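Local coordinates for putative uncharacterized protein (Streptococcus mutans, PDB 3L7T) that binds zinc as a member of the vicinal oxygen chelate (glyoxalase) superfamily and may have lactoylglutathione lyase activity, at residues Glu21-Gln26 and Leu45-Gly50. Sequence-based numbering, arbitrary orientation.
Sequences EFYVNQ and LDLKCG
Leu47 and Leu45 meet Tyr23 and Val24 in a βαβββ module of the glyoxalase (vicinal oxygen chelate) fold, where helix 16-26 packs on one face of the sheet containing strand 42-49. The axes of segments 21-26 and 45-49 approach to 10.4 Å, with 43° between their N-to-C directions. The tight part centres on the two methyls of Leu47: CD1 lies 3.7 Å from Tyr23 CB, while CD2 reaches Val24 CG2 at 3.9 Å. Val24 CG2 also meets Leu45 CD2 at 4.0 Å. Tyr23 starts toward strand 42-49, but its ring turns away from it, and OH is hydrogen-bonded to Asp124 OD2. Phe22 CD2 lies 3.7 Å above the plane of the Tyr23 ring, over its centre. The loose side is that of the exposed Glu21 and Asn25, whose side chains stay more than 9 Å from 45-50; Val24, partly exposed, marks the border. Asn25 ND2 donates to Glu21 OE1 at 3.0 Å, nearly straight at 173°, from above the carboxylate plane but within the amide plane. The Leu45 side chain, about 12 Å from the bound zinc, lies outside the metal's first shell. With Val24 CG1 anti to the backbone N (chi1 176°), CG2 faces both leucine CD2 methyls.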
ATOM      1  N   GLU A  21      11.093  -0.228 -15.801  1.00 25.40           N
ATOM      2  CA  GLU A  21      10.485   0.216 -17.065  1.00 26.11           C
ATOM      3  C   GLU A  21       9.009   0.658 -16.898  1.00 27.11           C
ATOM      4  O   GLU A  21       8.610   1.740 -17.347  1.00 26.63           O
ATOM      5  CB  GLU A  21      10.600  -0.912 -18.108  1.00 26.71           C
ATOM      6  CG  GLU A  21       9.754  -0.729 -19.376  1.00 28.91           C
ATOM      7  CD  GLU A  21      10.177   0.475 -20.227  1.00 38.80           C
ATOM      8  OE1 GLU A  21      11.379   0.816 -20.239  1.00 36.61           O
ATOM      9  OE2 GLU A  21       9.292   1.095 -20.864  1.00 40.31           O
ATOM     10  N   PHE A  22       8.210  -0.162 -16.224  1.00 25.48           N
ATOM     11  CA  PHE A  22       6.793   0.134 -16.040  1.00 22.68           C
ATOM     12  C   PHE A  22       6.592   1.442 -15.261  1.00 24.08           C
ATOM     13  O   PHE A  22       5.929   2.364 -15.727  1.00 23.70           O
ATOM     14  CB  PHE A  22       6.111  -1.043 -15.324  1.00 23.03           C
ATOM     15  CG  PHE A  22       4.641  -0.828 -15.038  1.00 25.01           C
ATOM     16  CD1 PHE A  22       3.685  -1.092 -16.022  1.00 26.88           C
ATOM     17  CD2 PHE A  22       4.201  -0.405 -13.781  1.00 22.95           C
ATOM     18  CE1 PHE A  22       2.325  -0.978 -15.739  1.00 26.16           C
ATOM     19  CE2 PHE A  22       2.847  -0.290 -13.503  1.00 25.59           C
ATOM     20  CZ  PHE A  22       1.907  -0.523 -14.494  1.00 23.65           C
ATOM     21  N   TYR A  23       7.118   1.501 -14.041  1.00 21.54           N
ATOM     22  CA  TYR A  23       6.908   2.664 -13.164  1.00 22.75           C
ATOM     23  C   TYR A  23       7.563   3.969 -13.643  1.00 23.86           C
ATOM     24  O   TYR A  23       7.012   5.064 -13.472  1.00 24.87           O
ATOM     25  CB  TYR A  23       7.343   2.310 -11.725  1.00 22.80           C
ATOM     26  CG  TYR A  23       6.351   1.360 -11.014  1.00 20.06           C
ATOM     27  CD1 TYR A  23       5.140   1.839 -10.516  1.00 22.81           C
ATOM     28  CD2 TYR A  23       6.613  -0.012 -10.895  1.00 20.17           C
ATOM     29  CE1 TYR A  23       4.203   1.006  -9.942  1.00 21.50           C
ATOM     30  CE2 TYR A  23       5.666  -0.876 -10.311  1.00 20.44           C
ATOM     31  CZ  TYR A  23       4.462  -0.350  -9.830  1.00 18.20           C
ATOM     32  OH  TYR A  23       3.513  -1.168  -9.240  1.00 20.08           O
ATOM     33  N   VAL A  24       8.808   3.865 -14.088  1.00 24.12           N
ATOM     34  CA  VAL A  24       9.599   5.057 -14.393  1.00 26.55           C
ATOM     35  C   VAL A  24       9.339   5.475 -15.846  1.00 27.66           C
ATOM     36  O   VAL A  24       8.963   6.613 -16.113  1.00 29.96           O
ATOM     37  CB  VAL A  24      11.111   4.833 -14.140  1.00 25.69           C
ATOM     38  CG1 VAL A  24      11.918   6.053 -14.555  1.00 29.24           C
ATOM     39  CG2 VAL A  24      11.401   4.500 -12.648  1.00 26.23           C
ATOM     40  N   ASN A  25       9.378   4.525 -16.770  1.00 29.80           N
ATOM     41  CA  ASN A  25       9.228   4.866 -18.198  1.00 33.06           C
ATOM     42  C   ASN A  25       7.819   4.916 -18.793  1.00 33.62           C
ATOM     43  O   ASN A  25       7.533   5.738 -19.661  1.00 35.30           O
ATOM     44  CB  ASN A  25      10.175   4.018 -19.049  1.00 33.71           C
ATOM     45  CG  ASN A  25      11.628   4.312 -18.739  1.00 37.78           C
ATOM     46  OD1 ASN A  25      11.948   5.400 -18.256  1.00 40.37           O
ATOM     47  ND2 ASN A  25      12.507   3.348 -18.984  1.00 39.48           N
ATOM     48  N   GLN A  26       6.921   4.064 -18.317  1.00 31.86           N
ATOM     49  CA  GLN A  26       5.544   4.100 -18.782  1.00 31.34           C
ATOM     50  C   GLN A  26       4.609   4.977 -17.930  1.00 31.50           C
ATOM     51  O   GLN A  26       3.816   5.774 -18.455  1.00 30.86           O
ATOM     52  CB  GLN A  26       5.012   2.678 -18.907  1.00 31.29           C
ATOM     53  CG  GLN A  26       5.773   1.854 -19.931  1.00 34.73           C
ATOM     54  CD  GLN A  26       5.053   0.575 -20.254  1.00 41.45           C
ATOM     55  OE1 GLN A  26       4.422   0.442 -21.312  1.00 44.27           O
ATOM     56  NE2 GLN A  26       5.051  -0.344 -19.303  1.00 43.16           N
ATOM     57  N   LEU A  45      14.290   1.347  -5.165  1.00 21.23           N
ATOM     58  CA  LEU A  45      14.053   2.414  -6.107  1.00 20.93           C
ATOM     59  C   LEU A  45      13.001   3.327  -5.472  1.00 21.46           C
ATOM     60  O   LEU A  45      11.859   2.899  -5.250  1.00 20.98           O
ATOM     61  CB  LEU A  45      13.506   1.830  -7.405  1.00 19.34           C
ATOM     62  CG  LEU A  45      13.016   2.855  -8.436  1.00 20.29           C
ATOM     63  CD1 LEU A  45      14.086   3.846  -8.937  1.00 22.16           C
ATOM     64  CD2 LEU A  45      12.380   2.130  -9.593  1.00 21.91           C
ATOM     65  N   ASP A  46      13.375   4.582  -5.221  1.00 21.10           N
ATOM     66  CA  ASP A  46      12.467   5.525  -4.554  1.00 21.54           C
ATOM     67  C   ASP A  46      11.902   6.522  -5.554  1.00 20.64           C
ATOM     68  O   ASP A  46      12.657   7.252  -6.218  1.00 23.19           O
ATOM     69  CB  ASP A  46      13.218   6.275  -3.456  1.00 20.67           C
ATOM     70  CG  ASP A  46      13.787   5.337  -2.380  1.00 27.10           C
ATOM     71  OD1 ASP A  46      13.161   4.287  -2.076  1.00 26.74           O
ATOM     72  OD2 ASP A  46      14.853   5.671  -1.810  1.00 27.58           O
ATOM     73  N   LEU A  47      10.572   6.530  -5.674  1.00 19.75           N
ATOM     74  CA  LEU A  47       9.886   7.342  -6.695  1.00 20.14           C
ATOM     75  C   LEU A  47       9.047   8.443  -6.072  1.00 22.10           C
ATOM     76  O   LEU A  47       8.433   8.252  -5.029  1.00 20.73           O
ATOM     77  CB  LEU A  47       8.953   6.437  -7.509  1.00 20.31           C
ATOM     78  CG  LEU A  47       9.660   5.267  -8.200  1.00 19.50           C
ATOM     79  CD1 LEU A  47       8.715   4.579  -9.188  1.00 23.84           C
ATOM     80  CD2 LEU A  47      10.936   5.725  -8.977  1.00 26.00           C
ATOM     81  N   LYS A  48       8.952   9.586  -6.744  1.00 21.02           N
ATOM     82  CA  LYS A  48       8.128  10.645  -6.217  1.00 22.62           C
ATOM     83  C   LYS A  48       6.692  10.571  -6.705  1.00 22.53           C
ATOM     84  O   LYS A  48       6.444  10.533  -7.922  1.00 24.44           O
ATOM     85  CB  LYS A  48       8.718  12.002  -6.593  1.00 23.22           C
ATOM     86  CG  LYS A  48       7.944  13.155  -5.993  1.00 27.10           C
ATOM     87  CD  LYS A  48       8.759  14.466  -6.037  1.00 32.94           C
ATOM     88  CE  LYS A  48       8.106  15.522  -5.142  1.00 35.28           C
ATOM     89  NZ  LYS A  48       6.826  15.951  -5.795  1.00 39.46           N
ATOM     90  N   CYS A  49       5.740  10.687  -5.783  1.00 23.26           N
ATOM     91  CA  CYS A  49       4.331  10.834  -6.174  1.00 25.65           C
ATOM     92  C   CYS A  49       3.659  11.934  -5.345  1.00 26.95           C
ATOM     93  O   CYS A  49       3.211  11.679  -4.234  1.00 26.73           O
ATOM     94  CB  CYS A  49       3.566   9.517  -6.031  1.00 25.38           C
ATOM     95  SG  CYS A  49       1.849   9.645  -6.650  1.00 28.84           S
ATOM     96  N   GLY A  50       3.739  13.179  -5.824  1.00 28.70           N
ATOM     97  CA  GLY A  50       3.396  14.331  -4.985  1.00 29.10           C
ATOM     98  C   GLY A  50       4.158  14.271  -3.667  1.00 29.47           C
ATOM     99  O   GLY A  50       5.379  14.118  -3.669  1.00 29.70           O
TER